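Local coordinates for hypothetical protein EF3068 (Enterococcus faecalis, PDB 2B6C) that is of unknown function but probably takes part in the repair of alkylated DNA, as a helical-repeat protein related to AlkD, at residues 30-34 / 35-39. Numbering follows the deposited sequence.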
loop_
_atom_site.group_PDB
_atom_site.type_symbol
_atom_site.label_atom_id
_atom_site.label_comp_id
_atom_site.label_asym_id
_atom_site.label_seq_id
_atom_site.Cartn_x
_atom_site.Cartn_y
_atom_site.Cartn_z
ATOM N N ALA B 30 -0.728 -26.290 12.984
ATOM C CA ALA B 30 -0.575 -25.864 14.369
ATOM C C ALA B 30 -1.975 -25.763 14.993
ATOM O O ALA B 30 -2.135 -25.967 16.173
ATOM C CB ALA B 30 0.168 -24.529 14.463
ATOM N N GLY B 31 -2.977 -25.449 14.174
ATOM C CA GLY B 31 -4.330 -25.250 14.652
ATOM C C GLY B 31 -4.673 -23.792 14.880
ATOM O O GLY B 31 -5.320 -23.456 15.869
ATOM N N ILE B 32 -4.252 -22.943 13.939
ATOM C CA ILE B 32 -4.495 -21.503 13.992
ATOM C C ILE B 32 -5.337 -21.054 12.808
ATOM O O ILE B 32 -4.795 -20.846 11.716
ATOM C CB ILE B 32 -3.168 -20.692 13.924
ATOM C CG1 ILE B 32 -2.097 -21.278 14.854
ATOM C CG2 ILE B 32 -3.441 -19.199 14.253
ATOM C CD1 ILE B 32 -2.418 -21.164 16.343
ATOM N N PRO B 33 -6.645 -20.851 13.019
ATOM C CA PRO B 33 -7.473 -20.385 11.899
ATOM C C PRO B 33 -7.010 -19.011 11.370
ATOM O O PRO B 33 -6.339 -18.264 12.088
ATOM C CB PRO B 33 -8.888 -20.334 12.503
ATOM C CG PRO B 33 -8.803 -21.338 13.729
ATOM C CD PRO B 33 -7.429 -21.037 14.252
ATOM N N ALA B 34 -7.357 -18.724 10.118
ATOM C CA ALA B 34 -6.907 -17.533 9.387
ATOM C C ALA B 34 -7.104 -16.214 10.145
ATOM O O ALA B 34 -6.127 -15.484 10.305
ATOM C CB ALA B 34 -7.532 -17.459 8.014
ATOM N N PRO B 35 -8.339 -15.922 10.650
ATOM C CA PRO B 35 -8.480 -14.633 11.348
ATOM C C PRO B 35 -7.550 -14.521 12.539
ATOM O O PRO B 35 -6.953 -13.475 12.738
ATOM C CB PRO B 35 -9.964 -14.597 11.765
ATOM C CG PRO B 35 -10.645 -15.578 10.831
ATOM C CD PRO B 35 -9.618 -16.655 10.598
ATOM N N GLU B 36 -7.376 -15.597 13.296
ATOM C CA GLU B 36 -6.444 -15.583 14.406
ATOM C C GLU B 36 -5.000 -15.452 13.919
ATOM O O GLU B 36 -4.225 -14.689 14.489
ATOM C CB GLU B 36 -6.659 -16.811 15.277
ATOM C CG GLU B 36 -7.951 -16.720 16.079
ATOM C CD GLU B 36 -8.910 -17.844 15.783
ATOM O OE1 GLU B 36 -9.097 -18.717 16.667
ATOM O OE2 GLU B 36 -9.471 -17.847 14.658
ATOM N N ARG B 37 -4.655 -16.155 12.831
ATOM C CA ARG B 37 -3.292 -16.121 12.274
ATOM C C ARG B 37 -2.921 -14.711 11.821
ATOM O O ARG B 37 -1.797 -14.271 12.027
ATOM C CB ARG B 37 -3.143 -17.116 11.110
ATOM C CG ARG B 37 -1.694 -17.331 10.642
ATOM C CD ARG B 37 -1.634 -17.902 9.199
ATOM N NE ARG B 37 -1.912 -16.872 8.176
ATOM C CZ ARG B 37 -2.944 -16.881 7.329
ATOM N NH1 ARG B 37 -3.070 -15.909 6.443
ATOM N NH2 ARG B 37 -3.839 -17.866 7.333
ATOM N N GLN B 38 -3.890 -14.029 11.216
ATOM C CA GLN B 38 -3.720 -12.689 10.699
ATOM C C GLN B 38 -3.515 -11.690 11.826
ATOM O O GLN B 38 -2.642 -10.836 11.742
ATOM C CB GLN B 38 -4.891 -12.318 9.806
ATOM C CG GLN B 38 -4.863 -13.078 8.453
ATOM C CD GLN B 38 -6.222 -13.096 7.726
ATOM O OE1 GLN B 38 -7.122 -12.301 8.041
ATOM N NE2 GLN B 38 -6.375 -14.018 6.763
ATOM N N ALA B 39 -4.269 -11.829 12.914
ATOM C CA ALA B 39 -4.071 -10.986 14.083
ATOM C C ALA B 39 -2.723 -11.266 14.758
ATOM O O ALA B 39 -2.075 -10.343 15.258
ATOM C CB ALA B 39 -5.254 -11.139 15.090
HETATM O O HOH W 1 -4.594 -20.125 9.023
#
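Arg37 and Ala34 meet over the first turn of helix 34-48, where the chain leaves the loop that follows helix 13-22. The side chain of Arg37 starts with CG anti to its own backbone N (chi1 -169°) and bends at chi3. This brings the guanidinium back over the start of the helix, with Ala34 O over one of its faces and Arg37 NH2 3.8 Å from Ala34 CB. A water sits at the guanidinium edge, in its plane. The water accepts from Arg37 NH2 at 2.9 Å. The same water donates to Ile32 O at 2.8 Å, so it ties the side chain to the incoming loop. Arg37 NH1 forms a salt bridge with Asp77 of helix 69-81, which holds the group from a second helix.

Pro33 is the N-cap residue. Pro33 O takes a hydrogen bond from Arg37 N at 2.8 Å, in the carbonyl plane. Ala34 O receives Gln38 N, also at 2.8 Å, with the donor nearly in line with the carbonyl bond. Gln38 CG lies 3.3 Å from Ala34 O. In one of two deposited conformers of Glu36 the carboxylate lies near the Pro33 ring, so this contact is doubtful. Ile32 CG2 rests 3.6 Å from Arg37 N. Pro35 follows Ala34 directly; it has no N-H, and at this place in the first turn none is needed for the helical bonding. This is a helix N-terminus with proline at N-cap and N2, opening a helix of an all-helical, AlkD-like fold.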